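Local coordinates for beta-galactosidase (Bacillus circulans subsp. alkalophilus, PDB 3TTY), which hydrolyses terminal beta-D-galactosides to release galactose, working as a trimer of glycoside hydrolase subunits built round a TIM barrel, at residues K454-P459 and E473-Q478; C547-A552 and D564-T569; A559-D564 and Y584-P589. All coordinates share one frame; numbering follows the deposited sequence.

Interaction 1: K454-P459 and E473-Q478; sequences KVVIAP and ERFVAQ
Val456 presses its CG2 methyl onto one face of the Phe475 ring, and this is where the contact is tight. CG2 sits 3.4 Å from Phe475 CZ, and its CH-pi approach lies 30° off the ring normal. The methyl therefore stands over the outer part of the ring, with Val456 CB behind it at 3.8 Å from Phe475 CE2. Phe475 sends its ring away from the helix with CG anti to the backbone N (chi1 165°), toward the strand segment, whose nearest CA, that of Lys454, is 8.8 Å from Phe475 CA. The strand 455-458 and the helix 468-477 are the first two elements of a beta-alpha-beta unit that continues into strand 481-485, so Phe475 and Val456 fill the layer between the helix and the parallel part of the mixed sheet. Leu450 from a loop and Met402 from the neighbouring strand 399-402 join the same apolar layer. Packing slackens toward the start of the strand. The Val455 N lies at the ring edge, 4.3 Å from Phe475 CZ, and Lys454 O approaches CZ obliquely at 3.9 Å. The Lys454 side chain points away from the helix and carries NZ to a hydrogen bond with Gln605 OE1. On the outer side of the helix, Arg474 is exposed to solvent and forms a salt bridge with Glu470 one turn earlier.

Interaction 2: C547-A552 and D564-T569; sequences CDVIHA and DYYKGT
Cys547 meets the far end of the Tyr566 side chain: its CB lies 3.5 Å from Tyr566 OH and 3.6 Å from Tyr566 CE1. Cys547 SG is 5.1 Å from the Tyr566 ring centroid and 72° off the normal, an oblique sulfur-aromatic contact, and the phenol oxygen it flanks is hydrogen-bonded to Asp518. Asp548 turns its side chain the other way, as expected for alternating residues of a strand; its carbonyl oxygen, whose main partner is Tyr561, has a weak, long bond from a water that also serves the loop. Val549 then works on the near end of the same tyrosine. Its CG2, anti to the carbonyl carbon, rests 3.8 Å from Tyr566 CD2, while Tyr565 OH comes no nearer than 4.3 Å and is bonded to Glu516. The partner here is the loop of a beta hairpin, joining the antiparallel strands 556-561 and 570-577. It runs through a type I turn from Asp564 to Lys567 and straight on into a type II turn from Tyr566 to Thr569, in which Gly568 takes a positive phi (87°). At its outer end Asp564 makes a salt bridge with Arg323 of a second subunit. Further along the strand, Ile550 reaches the loop by its backbone: Ile550 N donates to the water at 2.9 Å, and that water donates in turn to Thr569 OG1 at 2.7 Å, filling the step between strand and turn where no direct hydrogen bond forms.

Interaction 3: A559-D564 and Y584-P589; sequences AEYGAD and YVASSP
The end of strand 556-561 looks across at the kink between strands 580-585 and 587-589, where the chain leaves the middle of the large mixed sheet of the trimerisation domain to pair at its far edge with strand 540-544. Strand 570-577 lies between 556-561 and 580-585 in the sheet, so their backbones stay apart, 9.4 Å between the CA atoms of Tyr561 and Ala586, and a single long side chain spans the gap. Tyr561 has CG anti to its carbonyl carbon (chi1 -70°), and its ring carries the phenol oxygen to the kink. There, OH lies 3.3 Å from Ala586 CB and 3.1 Å from Ala586 O. Ser587 CB is more distant, 4.2 Å from Tyr561 OH, and stands at the ring edge near its plane. The hydroxyl of Ser587 is turned to another partner, the carbonyl of Leu546. The Tyr561 ring itself packs edge-to-face with the Tyr566 ring and touches Cys547. Its polar end is held by Asp548: Tyr561 OH is bonded to Asp548 O over 2.6 Å. Ala586 O, for its part, accepts from the backbone, with Asp548 N 2.8 Å away. The tyrosine proton is thus committed to Asp548 O, so the approach of Tyr561 OH to Ala586 O is a close packing of two oxygens, each with its own hydrogen bond to the same aspartate backbone. In this buried setting the phenol and the kink are tied together through strand 546-552.

How the interactions relate
Interactions 2 and 3 form one cluster, their centres 7 Å apart and their segments alternating along the chain. They share Asp564, and Asp548 of interaction 2 also binds Tyr584 of interaction 3 through OD2 to OH at 2.6 Å. Interaction 1 closes earlier in the sequence. Its centre is about 22 Å from that of interaction 3 and 25 Å from that of interaction 2, with nearest atoms about 7 and 11 Å away; strands of interactions 1 and 3 nevertheless belong to the same ten-stranded mixed beta-sheet. All three belong to the trimerisation domain, and none includes a residue of the galactose pocket or of the zinc site.

Interaction 1: K454-P459 and E473-Q478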
loop_
_atom_site.group_PDB
_atom_site.type_symbol
_atom_site.label_atom_id
_atom_site.label_comp_id
_atom_site.label_asym_id
_atom_site.label_seq_id
_atom_site.Cartn_x
_atom_site.Cartn_y
_atom_site.Cartn_z
ATOM N N LYS A 454 6.993 42.375 15.500
ATOM C CA LYS A 454 5.751 43.037 15.845
ATOM C C LYS A 454 4.594 42.057 15.751
ATOM O O LYS A 454 3.597 42.197 16.458
ATOM C CB LYS A 454 5.534 44.264 14.954
ATOM C CG LYS A 454 6.457 45.413 15.348
ATOM C CD LYS A 454 6.265 46.629 14.469
ATOM C CE LYS A 454 6.341 47.924 15.286
ATOM N NZ LYS A 454 5.100 48.168 16.109
ATOM N N VAL A 455 4.738 41.038 14.907
ATOM C CA VAL A 455 3.710 40.006 14.794
ATOM C C VAL A 455 4.341 38.620 14.827
ATOM O O VAL A 455 5.204 38.315 14.006
ATOM C CB VAL A 455 2.892 40.142 13.484
ATOM C CG1 VAL A 455 1.872 39.021 13.389
ATOM C CG2 VAL A 455 2.190 41.492 13.420
ATOM N N VAL A 456 3.918 37.784 15.768
ATOM C CA VAL A 456 4.466 36.429 15.888
ATOM C C VAL A 456 3.347 35.408 15.721
ATOM O O VAL A 456 2.366 35.418 16.469
ATOM C CB VAL A 456 5.198 36.208 17.245
ATOM C CG1 VAL A 456 5.581 34.737 17.426
ATOM C CG2 VAL A 456 6.425 37.093 17.338
ATOM N N ILE A 457 3.487 34.533 14.732
ATOM C CA ILE A 457 2.441 33.564 14.427
ATOM C C ILE A 457 2.912 32.132 14.697
ATOM O O ILE A 457 3.971 31.707 14.224
ATOM C CB ILE A 457 1.953 33.723 12.967
ATOM C CG1 ILE A 457 1.639 35.192 12.676
ATOM C CG2 ILE A 457 0.728 32.864 12.696
ATOM C CD1 ILE A 457 1.219 35.457 11.250
ATOM N N ALA A 458 2.119 31.397 15.469
ATOM C CA ALA A 458 2.467 30.025 15.853
ATOM C C ALA A 458 1.327 29.070 15.522
ATOM O O ALA A 458 0.481 28.782 16.370
ATOM C CB ALA A 458 2.804 29.956 17.339
ATOM N N PRO A 459 1.293 28.584 14.275
ATOM C CA PRO A 459 0.263 27.637 13.848
ATOM C C PRO A 459 0.405 26.311 14.596
ATOM O O PRO A 459 1.484 25.728 14.608
ATOM C CB PRO A 459 0.565 27.448 12.356
ATOM C CG PRO A 459 1.351 28.673 11.961
ATOM C CD PRO A 459 2.182 28.975 13.167
ATOM N N GLU A 473 3.909 35.797 26.638
ATOM C CA GLU A 473 3.239 36.766 27.494
ATOM C C GLU A 473 4.051 38.057 27.560
ATOM O O GLU A 473 3.516 39.154 27.404
ATOM C CB GLU A 473 3.017 36.202 28.892
ATOM C CG GLU A 473 1.806 35.292 29.007
ATOM C CD GLU A 473 1.877 34.380 30.222
ATOM O OE1 GLU A 473 2.890 34.434 30.956
ATOM O OE2 GLU A 473 0.920 33.603 30.443
ATOM N N ARG A 474 5.355 37.934 27.766
ATOM C CA ARG A 474 6.200 39.124 27.803
ATOM C C ARG A 474 6.231 39.880 26.460
ATOM O O ARG A 474 6.142 41.109 26.431
ATOM C CB ARG A 474 7.609 38.772 28.262
ATOM C CG ARG A 474 8.449 39.970 28.616
ATOM C CD ARG A 474 9.599 39.554 29.508
ATOM N NE ARG A 474 9.116 38.819 30.675
ATOM C CZ ARG A 474 9.269 37.510 30.854
ATOM N NH1 ARG A 474 9.911 36.782 29.940
ATOM N NH2 ARG A 474 8.790 36.933 31.956
ATOM N N PHE A 475 6.344 39.139 25.359
ATOM C CA PHE A 475 6.286 39.720 24.010
ATOM C C PHE A 475 4.980 40.479 23.779
ATOM O O PHE A 475 4.986 41.635 23.345
ATOM C CB PHE A 475 6.459 38.630 22.946
ATOM C CG PHE A 475 6.068 39.061 21.553
ATOM C CD1 PHE A 475 6.902 39.882 20.804
ATOM C CD2 PHE A 475 4.878 38.622 20.982
ATOM C CE1 PHE A 475 6.543 40.276 19.515
ATOM C CE2 PHE A 475 4.517 39.009 19.696
ATOM C CZ PHE A 475 5.353 39.839 18.968
ATOM N N VAL A 476 3.862 39.841 24.096
ATOM C CA VAL A 476 2.557 40.444 23.868
ATOM C C VAL A 476 2.302 41.646 24.785
ATOM O O VAL A 476 1.795 42.673 24.341
ATOM C CB VAL A 476 1.423 39.418 24.026
ATOM C CG1 VAL A 476 0.066 40.088 23.864
ATOM C CG2 VAL A 476 1.597 38.270 23.023
ATOM N N ALA A 477 2.656 41.521 26.059
ATOM C CA ALA A 477 2.438 42.605 27.012
ATOM C C ALA A 477 3.230 43.860 26.639
ATOM O O ALA A 477 2.788 44.982 26.915
ATOM C CB ALA A 477 2.788 42.157 28.429
ATOM N N GLN A 478 4.392 43.669 26.011
ATOM C CA GLN A 478 5.219 44.799 25.601
ATOM C C GLN A 478 4.705 45.456 24.330
ATOM O O GLN A 478 5.236 46.477 23.900
ATOM C CB GLN A 478 6.683 44.389 25.429
ATOM C CG GLN A 478 7.391 44.050 26.740
ATOM C CD GLN A 478 8.909 44.044 26.605
ATOM O OE1 GLN A 478 9.518 43.006 26.330
ATOM N NE2 GLN A 478 9.527 45.212 26.799
#

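Interaction 2: C547-A552 and D564-T569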
loop_
_atom_site.group_PDB
_atom_site.type_symbol
_atom_site.label_atom_id
_atom_site.label_comp_id
_atom_site.label_asym_id
_atom_site.label_seq_id
_atom_site.Cartn_x
_atom_site.Cartn_y
_atom_site.Cartn_z
ATOM N N CYS A 547 -12.259 21.871 14.124
ATOM C CA CYS A 547 -12.976 23.008 14.685
ATOM C C CYS A 547 -12.892 22.966 16.199
ATOM O O CYS A 547 -13.442 22.065 16.832
ATOM C CB CYS A 547 -14.443 23.006 14.248
ATOM S SG CYS A 547 -14.727 23.310 12.473
ATOM N N ASP A 548 -12.193 23.937 16.777
ATOM C CA ASP A 548 -12.169 24.089 18.227
ATOM C C ASP A 548 -13.470 24.725 18.705
ATOM O O ASP A 548 -13.900 25.735 18.157
ATOM C CB ASP A 548 -10.993 24.976 18.636
ATOM C CG ASP A 548 -10.041 24.278 19.582
ATOM O OD1 ASP A 548 -10.401 23.183 20.078
ATOM O OD2 ASP A 548 -8.945 24.829 19.837
ATOM N N VAL A 549 -14.102 24.150 19.724
ATOM C CA VAL A 549 -15.294 24.776 20.315
ATOM C C VAL A 549 -14.839 25.527 21.551
ATOM O O VAL A 549 -14.438 24.901 22.529
ATOM C CB VAL A 549 -16.349 23.729 20.699
ATOM C CG1 VAL A 549 -17.566 24.389 21.354
ATOM C CG2 VAL A 549 -16.762 22.941 19.474
ATOM N N ILE A 550 -14.858 26.858 21.511
ATOM C CA ILE A 550 -14.194 27.634 22.571
ATOM C C ILE A 550 -15.102 28.616 23.307
ATOM O O ILE A 550 -16.215 28.889 22.863
ATOM C CB ILE A 550 -12.996 28.409 22.011
ATOM C CG1 ILE A 550 -13.473 29.580 21.148
ATOM C CG2 ILE A 550 -12.113 27.487 21.184
ATOM C CD1 ILE A 550 -12.339 30.410 20.604
ATOM N N HIS A 551 -14.626 29.140 24.435
ATOM C CA HIS A 551 -15.371 30.162 25.167
ATOM C C HIS A 551 -14.551 31.421 25.378
ATOM O O HIS A 551 -13.434 31.368 25.897
ATOM C CB HIS A 551 -15.830 29.640 26.528
ATOM C CG HIS A 551 -16.611 28.369 26.458
ATOM N ND1 HIS A 551 -17.989 28.343 26.400
ATOM C CD2 HIS A 551 -16.206 27.075 26.426
ATOM C CE1 HIS A 551 -18.398 27.087 26.349
ATOM N NE2 HIS A 551 -17.337 26.299 26.362
ATOM N N ALA A 552 -15.112 32.562 24.995
ATOM C CA ALA A 552 -14.441 33.836 25.242
ATOM C C ALA A 552 -14.499 34.160 26.731
ATOM O O ALA A 552 -15.572 34.184 27.326
ATOM C CB ALA A 552 -15.078 34.947 24.430
ATOM N N ASP A 564 -23.453 23.527 12.048
ATOM C CA ASP A 564 -23.200 22.429 12.975
ATOM C C ASP A 564 -23.612 22.819 14.396
ATOM O O ASP A 564 -24.015 23.959 14.629
ATOM C CB ASP A 564 -21.720 22.020 12.919
ATOM C CG ASP A 564 -21.535 20.520 12.789
ATOM O OD1 ASP A 564 -22.366 19.774 13.348
ATOM O OD2 ASP A 564 -20.566 20.090 12.122
ATOM N N TYR A 565 -23.510 21.885 15.342
ATOM C CA TYR A 565 -23.998 22.130 16.708
ATOM C C TYR A 565 -23.290 23.267 17.443
ATOM O O TYR A 565 -23.832 23.813 18.408
ATOM C CB TYR A 565 -23.977 20.853 17.554
ATOM C CG TYR A 565 -22.604 20.411 18.013
ATOM C CD1 TYR A 565 -21.778 19.660 17.188
ATOM C CD2 TYR A 565 -22.139 20.738 19.281
ATOM C CE1 TYR A 565 -20.528 19.253 17.612
ATOM C CE2 TYR A 565 -20.891 20.341 19.714
ATOM C CZ TYR A 565 -20.089 19.600 18.877
ATOM O OH TYR A 565 -18.848 19.207 19.313
ATOM N N TYR A 566 -22.087 23.629 17.000
ATOM C CA TYR A 566 -21.390 24.765 17.605
ATOM C C TYR A 566 -21.620 26.090 16.868
ATOM O O TYR A 566 -20.942 27.088 17.127
ATOM C CB TYR A 566 -19.898 24.495 17.773
ATOM C CG TYR A 566 -19.255 23.656 16.690
ATOM C CD1 TYR A 566 -18.587 24.245 15.620
ATOM C CD2 TYR A 566 -19.278 22.275 16.765
ATOM C CE1 TYR A 566 -17.974 23.473 14.645
ATOM C CE2 TYR A 566 -18.668 21.496 15.802
ATOM C CZ TYR A 566 -18.019 22.092 14.743
ATOM O OH TYR A 566 -17.423 21.290 13.791
ATOM N N LYS A 567 -22.583 26.091 15.956
ATOM C CA LYS A 567 -22.960 27.303 15.259
ATOM C C LYS A 567 -23.124 28.462 16.233
ATOM O O LYS A 567 -23.769 28.319 17.268
ATOM C CB LYS A 567 -24.271 27.080 14.503
ATOM C CG LYS A 567 -24.796 28.326 13.797
ATOM C CD LYS A 567 -26.156 28.057 13.183
ATOM C CE LYS A 567 -26.637 29.241 12.362
ATOM N NZ LYS A 567 -27.875 28.884 11.608
ATOM N N GLY A 568 -22.529 29.602 15.899
ATOM C CA GLY A 568 -22.689 30.807 16.688
ATOM C C GLY A 568 -21.695 30.936 17.830
ATOM O O GLY A 568 -21.795 31.856 18.652
ATOM N N THR A 569 -20.734 30.021 17.898
ATOM C CA THR A 569 -19.706 30.108 18.930
ATOM C C THR A 569 -18.445 30.674 18.277
ATOM O O THR A 569 -18.317 30.643 17.052
ATOM C CB THR A 569 -19.456 28.740 19.616
ATOM O OG1 THR A 569 -19.123 27.757 18.630
ATOM C CG2 THR A 569 -20.703 28.282 20.379
HETATM O O HOH W 1 -16.480 27.721 19.292
#

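Interaction 3: A559-D564 and Y584-P589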
loop_
_atom_site.group_PDB
_atom_site.type_symbol
_atom_site.label_atom_id
_atom_site.label_comp_id
_atom_site.label_asym_id
_atom_site.label_seq_id
_atom_site.Cartn_x
_atom_site.Cartn_y
_atom_site.Cartn_z
ATOM N N ALA A 559 -15.566 36.759 15.120
ATOM C CA ALA A 559 -16.255 35.901 14.158
ATOM C C ALA A 559 -16.706 34.602 14.812
ATOM O O ALA A 559 -16.069 34.119 15.745
ATOM C CB ALA A 559 -15.366 35.604 12.951
ATOM N N GLU A 560 -17.800 34.042 14.304
ATOM C CA GLU A 560 -18.409 32.843 14.864
ATOM C C GLU A 560 -18.625 31.777 13.804
ATOM O O GLU A 560 -18.680 32.079 12.614
ATOM C CB GLU A 560 -19.769 33.206 15.458
ATOM C CG GLU A 560 -19.740 34.463 16.301
ATOM C CD GLU A 560 -21.125 34.920 16.720
ATOM O OE1 GLU A 560 -22.088 34.676 15.951
ATOM O OE2 GLU A 560 -21.238 35.508 17.825
ATOM N N TYR A 561 -18.775 30.528 14.239
ATOM C CA TYR A 561 -19.089 29.435 13.319
ATOM C C TYR A 561 -20.471 29.625 12.697
ATOM O O TYR A 561 -21.360 30.235 13.300
ATOM C CB TYR A 561 -19.040 28.080 14.020
ATOM C CG TYR A 561 -17.663 27.619 14.426
ATOM C CD1 TYR A 561 -17.318 27.518 15.766
ATOM C CD2 TYR A 561 -16.708 27.266 13.470
ATOM C CE1 TYR A 561 -16.069 27.086 16.148
ATOM C CE2 TYR A 561 -15.451 26.837 13.845
ATOM C CZ TYR A 561 -15.141 26.748 15.191
ATOM O OH TYR A 561 -13.903 26.317 15.593
ATOM N N GLY A 562 -20.651 29.084 11.499
ATOM C CA GLY A 562 -21.885 29.273 10.765
ATOM C C GLY A 562 -22.804 28.071 10.741
ATOM O O GLY A 562 -23.972 28.209 10.385
ATOM N N ALA A 563 -22.290 26.900 11.114
ATOM C CA ALA A 563 -23.049 25.661 10.978
ATOM C C ALA A 563 -22.733 24.652 12.073
ATOM O O ALA A 563 -21.858 24.887 12.917
ATOM C CB ALA A 563 -22.799 25.039 9.612
ATOM N N ASP A 564 -23.453 23.527 12.048
ATOM C CA ASP A 564 -23.200 22.429 12.975
ATOM C C ASP A 564 -23.612 22.819 14.396
ATOM O O ASP A 564 -24.015 23.959 14.629
ATOM C CB ASP A 564 -21.720 22.020 12.919
ATOM C CG ASP A 564 -21.535 20.520 12.789
ATOM O OD1 ASP A 564 -22.366 19.774 13.348
ATOM O OD2 ASP A 564 -20.566 20.090 12.122
ATOM N N TYR A 584 -6.779 34.141 18.413
ATOM C CA TYR A 584 -6.944 32.700 18.372
ATOM C C TYR A 584 -7.813 32.321 17.182
ATOM O O TYR A 584 -8.928 32.818 17.043
ATOM C CB TYR A 584 -7.597 32.220 19.657
ATOM C CG TYR A 584 -7.522 30.732 19.890
ATOM C CD1 TYR A 584 -6.476 30.181 20.617
ATOM C CD2 TYR A 584 -8.509 29.878 19.412
ATOM C CE1 TYR A 584 -6.404 28.819 20.848
ATOM C CE2 TYR A 584 -8.443 28.497 19.636
ATOM C CZ TYR A 584 -7.390 27.982 20.359
ATOM O OH TYR A 584 -7.298 26.632 20.605
ATOM N N VAL A 585 -7.298 31.446 16.323
ATOM C CA VAL A 585 -8.032 31.018 15.133
ATOM C C VAL A 585 -8.473 29.581 15.335
ATOM O O VAL A 585 -7.652 28.658 15.226
ATOM C CB VAL A 585 -7.151 31.109 13.858
ATOM C CG1 VAL A 585 -7.975 30.787 12.624
ATOM C CG2 VAL A 585 -6.526 32.497 13.736
ATOM N N ALA A 586 -9.761 29.387 15.620
ATOM C CA ALA A 586 -10.255 28.094 16.114
ATOM C C ALA A 586 -10.438 27.013 15.060
ATOM O O ALA A 586 -10.843 25.904 15.378
ATOM C CB ALA A 586 -11.554 28.275 16.914
ATOM N N SER A 587 -10.151 27.333 13.805
ATOM C CA SER A 587 -10.253 26.342 12.743
ATOM C C SER A 587 -9.173 26.603 11.705
ATOM O O SER A 587 -8.399 27.556 11.832
ATOM C CB SER A 587 -11.641 26.383 12.102
ATOM O OG SER A 587 -11.874 25.246 11.304
ATOM N N SER A 588 -9.097 25.739 10.704
ATOM C CA SER A 588 -8.182 25.946 9.590
ATOM C C SER A 588 -8.948 26.640 8.479
ATOM O O SER A 588 -9.811 26.026 7.825
ATOM C CB SER A 588 -7.615 24.625 9.078
ATOM O OG SER A 588 -6.581 24.873 8.137
ATOM N N PRO A 589 -8.641 27.924 8.262
ATOM C CA PRO A 589 -9.443 28.788 7.396
ATOM C C PRO A 589 -8.935 28.818 5.955
ATOM O O PRO A 589 -7.744 28.583 5.727
ATOM C CB PRO A 589 -9.279 30.175 8.045
ATOM C CG PRO A 589 -8.181 30.011 9.129
ATOM C CD PRO A 589 -7.538 28.673 8.881
#